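Local coordinates for protein 6-phosphogluconate dehydrogenase NAD-binding (Dyadobacter fermentans, PDB 4GBJ) that probably works as an NAD(P)-dependent oxidoreductase of the 6-phosphogluconate and 3-hydroxyisobutyrate dehydrogenase group, with a Rossmann-type nucleotide-binding domain followed by a helical domain, at residues I20-L25 with A129-V134; L11-L16 with S39-L44; N229-V234 with A284-A289. All coordinates share one frame; numbering follows the deposited sequence.

Contact 1 (I20-L25 with A129-V134); sequences IAEILL and AVRAKV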
loop_
_atom_site.group_PDB
_atom_site.type_symbol
_atom_site.label_atom_id
_atom_site.label_comp_id
_atom_site.label_asym_id
_atom_site.label_seq_id
_atom_site.Cartn_x
_atom_site.Cartn_y
_atom_site.Cartn_z
ATOM N N ILE B 20 3.451 -23.323 -14.543
ATOM C CA ILE B 20 2.999 -24.203 -13.468
ATOM C C ILE B 20 3.153 -25.650 -13.908
ATOM O O ILE B 20 3.698 -26.441 -13.152
ATOM C CB ILE B 20 1.553 -23.904 -13.021
ATOM C CG1 ILE B 20 1.492 -22.565 -12.292
ATOM C CG2 ILE B 20 1.045 -25.019 -12.082
ATOM C CD1 ILE B 20 0.167 -21.983 -12.163
ATOM N N ALA B 21 2.706 -25.988 -15.125
ATOM C CA ALA B 21 2.788 -27.370 -15.629
ATOM C C ALA B 21 4.245 -27.839 -15.791
ATOM O O ALA B 21 4.561 -28.998 -15.527
ATOM C CB ALA B 21 2.062 -27.484 -16.964
ATOM N N GLU B 22 5.136 -26.941 -16.202
ATOM C CA GLU B 22 6.560 -27.292 -16.345
ATOM C C GLU B 22 7.171 -27.738 -14.993
ATOM O O GLU B 22 7.940 -28.685 -14.945
ATOM C CB GLU B 22 7.349 -26.109 -16.915
ATOM C CG GLU B 22 6.995 -25.812 -18.364
ATOM C CD GLU B 22 7.738 -24.663 -19.016
ATOM O OE1 GLU B 22 8.166 -23.738 -18.291
ATOM O OE2 GLU B 22 7.850 -24.668 -20.263
ATOM N N ILE B 23 6.822 -27.065 -13.908
ATOM C CA ILE B 23 7.332 -27.442 -12.590
ATOM C C ILE B 23 6.773 -28.804 -12.138
ATOM O O ILE B 23 7.501 -29.572 -11.502
ATOM C CB ILE B 23 7.027 -26.334 -11.560
ATOM C CG1 ILE B 23 7.981 -25.169 -11.773
ATOM C CG2 ILE B 23 7.099 -26.821 -10.116
ATOM C CD1 ILE B 23 7.394 -23.852 -11.396
ATOM N N LEU B 24 5.497 -29.098 -12.433
ATOM C CA LEU B 24 4.915 -30.365 -12.002
ATOM C C LEU B 24 5.517 -31.505 -12.809
ATOM O O LEU B 24 5.756 -32.564 -12.245
ATOM C CB LEU B 24 3.371 -30.326 -12.100
ATOM C CG LEU B 24 2.692 -29.276 -11.221
ATOM C CD1 LEU B 24 1.151 -29.324 -11.386
ATOM C CD2 LEU B 24 3.100 -29.411 -9.742
ATOM N N LEU B 25 5.859 -31.268 -14.078
ATOM C CA LEU B 25 6.569 -32.254 -14.881
ATOM C C LEU B 25 7.998 -32.477 -14.322
ATOM O O LEU B 25 8.356 -33.622 -14.037
ATOM C CB LEU B 25 6.626 -31.820 -16.341
ATOM C CG LEU B 25 5.322 -31.912 -17.073
ATOM C CD1 LEU B 25 5.371 -31.104 -18.370
ATOM C CD2 LEU B 25 4.923 -33.397 -17.334
ATOM N N ALA B 129 7.382 -15.027 -10.834
ATOM C CA ALA B 129 7.309 -15.498 -9.449
ATOM C C ALA B 129 7.054 -16.992 -9.382
ATOM O O ALA B 129 7.443 -17.607 -8.386
ATOM C CB ALA B 129 6.223 -14.744 -8.668
ATOM N N VAL B 130 6.383 -17.574 -10.425
ATOM C CA VAL B 130 6.093 -19.011 -10.526
ATOM C C VAL B 130 7.372 -19.758 -10.839
ATOM O O VAL B 130 7.644 -20.787 -10.219
ATOM C CB VAL B 130 5.007 -19.350 -11.573
ATOM C CG1 VAL B 130 4.857 -20.868 -11.729
ATOM C CG2 VAL B 130 3.666 -18.706 -11.209
ATOM N N ARG B 131 8.144 -19.268 -11.828
ATOM C CA ARG B 131 9.406 -19.903 -12.207
ATOM C C ARG B 131 10.356 -19.853 -11.031
ATOM O O ARG B 131 11.001 -20.861 -10.743
ATOM C CB ARG B 131 10.010 -19.255 -13.465
ATOM C CG ARG B 131 9.188 -19.538 -14.722
ATOM C CD ARG B 131 9.867 -19.158 -16.033
ATOM N NE ARG B 131 9.018 -19.510 -17.184
ATOM C CZ ARG B 131 8.003 -18.781 -17.659
ATOM N NH1 ARG B 131 7.694 -17.609 -17.105
ATOM N NH2 ARG B 131 7.296 -19.214 -18.696
ATOM N N ALA B 132 10.361 -18.726 -10.283
ATOM C CA ALA B 132 11.208 -18.571 -9.098
ATOM C C ALA B 132 10.597 -19.235 -7.850
ATOM O O ALA B 132 11.270 -19.290 -6.828
ATOM C CB ALA B 132 11.466 -17.090 -8.829
ATOM N N LYS B 133 9.346 -19.738 -7.932
ATOM C CA LYS B 133 8.613 -20.413 -6.846
ATOM C C LYS B 133 8.475 -19.511 -5.586
ATOM O O LYS B 133 8.378 -20.040 -4.474
ATOM C CB LYS B 133 9.272 -21.761 -6.494
ATOM C CG LYS B 133 9.357 -22.727 -7.696
ATOM C CD LYS B 133 10.252 -23.917 -7.431
ATOM C CE LYS B 133 10.567 -24.671 -8.696
ATOM N NZ LYS B 133 11.675 -25.638 -8.491
ATOM N N VAL B 134 8.396 -18.161 -5.783
ATOM C CA VAL B 134 8.279 -17.155 -4.705
ATOM C C VAL B 134 6.804 -16.675 -4.525
ATOM O O VAL B 134 6.536 -15.805 -3.700
ATOM C CB VAL B 134 9.219 -15.932 -4.902
ATOM C CG1 VAL B 134 10.678 -16.334 -4.768
ATOM C CG2 VAL B 134 8.972 -15.209 -6.228
#
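Ile23 and Val130 meet at an oblique angle, the CD1 end of Ile23 lying against Val130 of helix 127-131. Its CD1 lies 3.3 Å from the carbonyl O of Val130 and 3.9 Å from Val130 CG1, so a methyl group packs against both backbone and side chain of one residue. Ile20, one turn earlier on its helix, crosses Val130 at about a right angle, with 3.8 Å between Ile20 CG1 and Val130 CG1. The same valine methyl therefore serves both isoleucines; it is placed there by a chi1 of 174°, which sets CG1 opposite the backbone N. Beyond it, the extended chain of Lys133 runs alongside Ile23, the two heading opposite ways, with Lys133 CE 4.1 Å from Ile23 CG1. Lys133 has positive phi and closes the helix in a Schellman motif, which turns the chain there. Glu22 and Arg131 add opposite charges at the border, but Glu22 OE1 and Arg131 NE are 4.5 Å apart, too far for a salt bridge. The contact thus joins helix 17-26 to the end of helix 127-131, while Ile20 also rests on Phe10 of strand 8-11 and Ala21 on Leu31 of strand 31-34.

Contact 2 (L11-L16 with S39-L44); sequences LGLGNL and SKAEPL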
loop_
_atom_site.group_PDB
_atom_site.type_symbol
_atom_site.label_atom_id
_atom_site.label_comp_id
_atom_site.label_asym_id
_atom_site.label_seq_id
_atom_site.Cartn_x
_atom_site.Cartn_y
_atom_site.Cartn_z
ATOM N N LEU B 11 -5.721 -28.286 -17.437
ATOM C CA LEU B 11 -6.503 -27.565 -18.431
ATOM C C LEU B 11 -6.227 -26.053 -18.398
ATOM O O LEU B 11 -6.480 -25.413 -17.392
ATOM C CB LEU B 11 -7.980 -27.840 -18.164
ATOM C CG LEU B 11 -8.384 -29.319 -18.033
ATOM C CD1 LEU B 11 -9.866 -29.444 -17.766
ATOM C CD2 LEU B 11 -8.067 -30.087 -19.289
ATOM N N GLY B 12 -5.729 -25.501 -19.503
ATOM C CA GLY B 12 -5.429 -24.080 -19.613
ATOM C C GLY B 12 -3.948 -23.847 -19.414
ATOM O O GLY B 12 -3.451 -23.991 -18.296
ATOM N N LEU B 13 -3.243 -23.473 -20.496
ATOM C CA LEU B 13 -1.801 -23.342 -20.544
ATOM C C LEU B 13 -1.378 -21.949 -20.990
ATOM O O LEU B 13 -0.487 -21.804 -21.836
ATOM C CB LEU B 13 -1.223 -24.394 -21.506
ATOM C CG LEU B 13 -1.704 -25.837 -21.319
ATOM C CD1 LEU B 13 -1.126 -26.733 -22.399
ATOM C CD2 LEU B 13 -1.299 -26.376 -19.966
ATOM N N GLY B 14 -1.942 -20.941 -20.356
ATOM C CA GLY B 14 -1.588 -19.556 -20.650
ATOM C C GLY B 14 -0.280 -19.172 -19.979
ATOM O O GLY B 14 0.568 -20.034 -19.705
ATOM N N ASN B 15 -0.135 -17.879 -19.661
ATOM C CA ASN B 15 1.075 -17.321 -19.041
ATOM C C ASN B 15 1.399 -17.948 -17.689
ATOM O O ASN B 15 2.573 -17.983 -17.324
ATOM C CB ASN B 15 0.946 -15.788 -18.875
ATOM C CG ASN B 15 1.061 -15.005 -20.178
ATOM O OD1 ASN B 15 0.893 -15.534 -21.289
ATOM N ND2 ASN B 15 1.338 -13.711 -20.069
ATOM N N LEU B 16 0.373 -18.401 -16.924
ATOM C CA LEU B 16 0.593 -19.063 -15.645
ATOM C C LEU B 16 0.512 -20.587 -15.779
ATOM O O LEU B 16 1.278 -21.285 -15.121
ATOM C CB LEU B 16 -0.410 -18.570 -14.596
ATOM C CG LEU B 16 -0.344 -17.082 -14.228
ATOM C CD1 LEU B 16 -1.514 -16.715 -13.321
ATOM C CD2 LEU B 16 0.945 -16.733 -13.509
ATOM N N SER B 39 -1.386 -25.406 -29.960
ATOM C CA SER B 39 0.071 -25.282 -30.147
ATOM C C SER B 39 0.846 -24.885 -28.862
ATOM O O SER B 39 2.048 -25.154 -28.778
ATOM C CB SER B 39 0.386 -24.279 -31.256
ATOM O OG SER B 39 0.033 -22.956 -30.888
ATOM N N LYS B 40 0.168 -24.290 -27.862
ATOM C CA LYS B 40 0.800 -23.873 -26.594
ATOM C C LYS B 40 1.322 -25.048 -25.745
ATOM O O LYS B 40 2.137 -24.820 -24.852
ATOM C CB LYS B 40 -0.194 -23.078 -25.725
ATOM C CG LYS B 40 -0.631 -21.737 -26.322
ATOM C CD LYS B 40 0.287 -20.578 -25.932
ATOM C CE LYS B 40 -0.429 -19.244 -25.959
ATOM N NZ LYS B 40 -1.230 -19.004 -24.725
ATOM N N ALA B 41 0.825 -26.273 -25.983
ATOM C CA ALA B 41 1.189 -27.457 -25.209
ATOM C C ALA B 41 2.444 -28.175 -25.687
ATOM O O ALA B 41 2.936 -29.032 -24.952
ATOM C CB ALA B 41 0.041 -28.448 -25.239
ATOM N N GLU B 42 2.957 -27.875 -26.891
ATOM C CA GLU B 42 4.102 -28.616 -27.406
ATOM C C GLU B 42 5.403 -28.455 -26.586
ATOM O O GLU B 42 6.106 -29.457 -26.497
ATOM C CB GLU B 42 4.343 -28.321 -28.891
ATOM C CG GLU B 42 3.231 -28.887 -29.770
ATOM C CD GLU B 42 2.835 -30.335 -29.510
ATOM O OE1 GLU B 42 3.742 -31.195 -29.433
ATOM O OE2 GLU B 42 1.618 -30.612 -29.391
ATOM N N PRO B 43 5.732 -27.328 -25.906
ATOM C CA PRO B 43 6.927 -27.334 -25.036
ATOM C C PRO B 43 6.770 -28.300 -23.837
ATOM O O PRO B 43 7.775 -28.822 -23.356
ATOM C CB PRO B 43 7.054 -25.870 -24.576
ATOM C CG PRO B 43 6.108 -25.089 -25.425
ATOM C CD PRO B 43 5.028 -26.037 -25.817
ATOM N N LEU B 44 5.513 -28.577 -23.385
ATOM C CA LEU B 44 5.261 -29.505 -22.271
ATOM C C LEU B 44 5.376 -30.986 -22.720
ATOM O O LEU B 44 5.759 -31.844 -21.908
ATOM C CB LEU B 44 3.883 -29.250 -21.638
ATOM C CG LEU B 44 3.571 -27.813 -21.238
ATOM C CD1 LEU B 44 2.252 -27.738 -20.509
ATOM C CD2 LEU B 44 4.680 -27.226 -20.385
#
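Leu13 has the largest share of the buried surface, spreading its two methyl groups over two residues of the 39-44 segment. CD1 of Leu13 presses on the methyl of Ala41, 3.5 Å from Ala41 CB, and also lies against the alanine CA. The other branch meets Leu44: the two leucines reach for each other tip to tip, with Leu13 CD2 3.8 Å from Leu44 CD1. A chi1 of -49° at Leu13 sets CG opposite the carbonyl carbon and beside the backbone N, and the side chain from there faces the incoming turn. Leu13 and Ala41 both touch Val33 of strand 31-34, which extends this apolar patch toward the sheet.

Lys40, second in buried surface, lies along the outer border. Bends at chi2 and chi4 bring its end alongside the loop at Leu13 and Gly14. At 4.1 Å, Lys40 NZ is too far from Leu13 O for a hydrogen bond, and it only packs near Gly14 CA. Leu13 O is hydrogen-bonded to Thr18 OG1, and Leu13 N to Asn35 OD1.

Gly12, Gly14 and Gly17 fit the GxGxxG pattern, and the backbone angles of Gly12 would press a CB against the carbonyl O of Leu11. A glycine-rich turn between strand 8-11 and helix 17-26, flanked by the chain that follows the second strand, is characteristic of a Rossmann fold and consistent with dinucleotide binding.

Contact 3 (N229-V234 with A284-A289); sequences NTYEPV and ALALGA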
loop_
_atom_site.group_PDB
_atom_site.type_symbol
_atom_site.label_atom_id
_atom_site.label_comp_id
_atom_site.label_asym_id
_atom_site.label_seq_id
_atom_site.Cartn_x
_atom_site.Cartn_y
_atom_site.Cartn_z
ATOM N N ASN B 229 5.054 6.768 -15.501
ATOM C CA ASN B 229 3.761 6.920 -16.157
ATOM C C ASN B 229 3.832 6.247 -17.515
ATOM O O ASN B 229 3.218 6.716 -18.445
ATOM C CB ASN B 229 3.354 8.406 -16.268
ATOM C CG ASN B 229 2.227 8.878 -15.399
ATOM O OD1 ASN B 229 1.454 8.114 -14.786
ATOM N ND2 ASN B 229 2.042 10.179 -15.442
ATOM N N THR B 230 4.646 5.186 -17.633
ATOM C CA THR B 230 4.759 4.385 -18.846
ATOM C C THR B 230 4.129 3.063 -18.432
ATOM O O THR B 230 4.521 2.477 -17.398
ATOM C CB THR B 230 6.172 4.274 -19.386
ATOM O OG1 THR B 230 6.974 3.498 -18.479
ATOM C CG2 THR B 230 6.783 5.644 -19.678
ATOM N N TYR B 231 3.093 2.682 -19.177
ATOM C CA TYR B 231 2.300 1.501 -18.939
ATOM C C TYR B 231 2.370 0.577 -20.157
ATOM O O TYR B 231 1.362 0.026 -20.602
ATOM C CB TYR B 231 0.881 1.960 -18.609
ATOM C CG TYR B 231 0.877 2.886 -17.421
ATOM C CD1 TYR B 231 1.067 2.401 -16.141
ATOM C CD2 TYR B 231 0.763 4.265 -17.585
ATOM C CE1 TYR B 231 1.060 3.247 -15.037
ATOM C CE2 TYR B 231 0.746 5.116 -16.492
ATOM C CZ TYR B 231 0.955 4.611 -15.222
ATOM O OH TYR B 231 0.969 5.446 -14.142
ATOM N N GLU B 232 3.606 0.478 -20.718
ATOM C CA GLU B 232 4.034 -0.401 -21.807
ATOM C C GLU B 232 5.437 -0.951 -21.398
ATOM O O GLU B 232 6.221 -0.181 -20.845
ATOM C CB GLU B 232 4.078 0.370 -23.142
ATOM C CG GLU B 232 2.762 1.080 -23.452
ATOM C CD GLU B 232 2.794 2.040 -24.619
ATOM O OE1 GLU B 232 3.023 3.249 -24.382
ATOM O OE2 GLU B 232 2.513 1.600 -25.757
ATOM N N PRO B 233 5.750 -2.255 -21.503
ATOM C CA PRO B 233 4.940 -3.340 -22.060
ATOM C C PRO B 233 3.840 -3.776 -21.106
ATOM O O PRO B 233 3.810 -3.424 -19.938
ATOM C CB PRO B 233 5.976 -4.450 -22.306
ATOM C CG PRO B 233 6.973 -4.245 -21.220
ATOM C CD PRO B 233 7.073 -2.750 -21.065
ATOM N N VAL B 234 2.920 -4.534 -21.633
ATOM C CA VAL B 234 1.737 -4.963 -20.918
ATOM C C VAL B 234 1.976 -6.254 -20.182
ATOM O O VAL B 234 2.381 -7.230 -20.798
ATOM C CB VAL B 234 0.567 -5.091 -21.912
ATOM C CG1 VAL B 234 -0.710 -5.565 -21.220
ATOM C CG2 VAL B 234 0.339 -3.762 -22.615
ATOM N N ALA B 284 -2.117 1.550 -15.800
ATOM C CA ALA B 284 -2.500 2.852 -16.346
ATOM C C ALA B 284 -3.738 3.417 -15.696
ATOM O O ALA B 284 -4.068 4.551 -15.973
ATOM C CB ALA B 284 -2.695 2.749 -17.857
ATOM N N LEU B 285 -4.398 2.708 -14.752
ATOM C CA LEU B 285 -5.502 3.321 -14.006
ATOM C C LEU B 285 -4.951 4.589 -13.301
ATOM O O LEU B 285 -5.693 5.570 -13.081
ATOM C CB LEU B 285 -6.133 2.333 -12.991
ATOM C CG LEU B 285 -5.290 2.013 -11.741
ATOM C CD1 LEU B 285 -5.531 3.001 -10.611
ATOM C CD2 LEU B 285 -5.551 0.595 -11.267
ATOM N N ALA B 286 -3.642 4.560 -12.937
ATOM C CA ALA B 286 -2.980 5.667 -12.240
ATOM C C ALA B 286 -2.882 6.970 -13.078
ATOM O O ALA B 286 -2.635 8.032 -12.486
ATOM C CB ALA B 286 -1.601 5.245 -11.760
ATOM N N LEU B 287 -3.090 6.897 -14.423
ATOM C CA LEU B 287 -3.139 8.066 -15.295
ATOM C C LEU B 287 -4.323 8.933 -15.044
ATOM O O LEU B 287 -4.260 10.093 -15.425
ATOM C CB LEU B 287 -3.125 7.706 -16.798
ATOM C CG LEU B 287 -1.791 7.385 -17.395
ATOM C CD1 LEU B 287 -1.934 7.033 -18.865
ATOM C CD2 LEU B 287 -0.826 8.600 -17.292
ATOM N N GLY B 288 -5.400 8.425 -14.436
ATOM C CA GLY B 288 -6.574 9.268 -14.161
ATOM C C GLY B 288 -6.266 10.483 -13.301
ATOM O O GLY B 288 -6.827 11.559 -13.502
ATOM N N ALA B 289 -5.378 10.321 -12.335
ATOM C CA ALA B 289 -4.989 11.430 -11.435
ATOM C C ALA B 289 -4.282 12.522 -12.237
ATOM O O ALA B 289 -4.433 13.690 -11.906
ATOM C CB ALA B 289 -4.066 10.929 -10.323
#
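The ring of Tyr231 lies flat on Ala284 in a CH-pi contact: Ala284 CA sits 3.5 Å from the ring centroid and only 11° off the ring normal. The backbone N of Ala284 lies over that face as well, 3.3 Å from Tyr231 CD1.

Apolar packing continues around the ring. Ala284 CB approaches Tyr231 CG to 3.6 Å, and Leu287 passes the ring in the opposite direction, its CG 3.5 Å from Tyr231 CE2. Two methyl groups also meet oxygens: Ala286 CB at Tyr231 OH, and Leu287 CD2 3.4 Å from Asn229 OD1.

No hydrogen bond links the two segments directly. Tyr231 OH donates to Asn229 OD1 over 2.8 Å, meeting a lone pair of the amide oxygen at 144°, within the plane of its carbonyl. Asn229 ND2 makes a weak bond to Ser290 OG, just beyond 284-289, and the Tyr231 backbone bonds to Asp281. A leucine in place of Tyr231 would probably leave Asn229 OD1 without its hydroxyl donor and Ala284 without the flat face that covers it.

Tyr231 and Ala286 both pack on Val226 of helix 217-228, so the loop leaving that helix is joined to the 3-10 turn leading into helix 288-292, beside helices 169-197 and 260-274, which Leu285 touches.

Overall arrangement
From the N terminus, the chain leaves strand 8-11 through the glycine-rich loop, and contact 2 closes the short loop from there to 39-44. Helix 17-26 lies within that loop, and contact 1 starts on it but finishes only at 129-134, so contacts 1 and 2 cross. They also touch: Leu44 of contact 2 packs on Ala21, Glu22 and Leu25 of the helix that carries contact 1, within the probable nucleotide-binding domain, and separately Leu16 meets Val130. Contact 3 comes later in series, closing the loop from 229-234 to 284-289 within the helical part. Its centre is about 28 Å from that of contact 1 and about 29 Å from that of contact 2, and it touches neither.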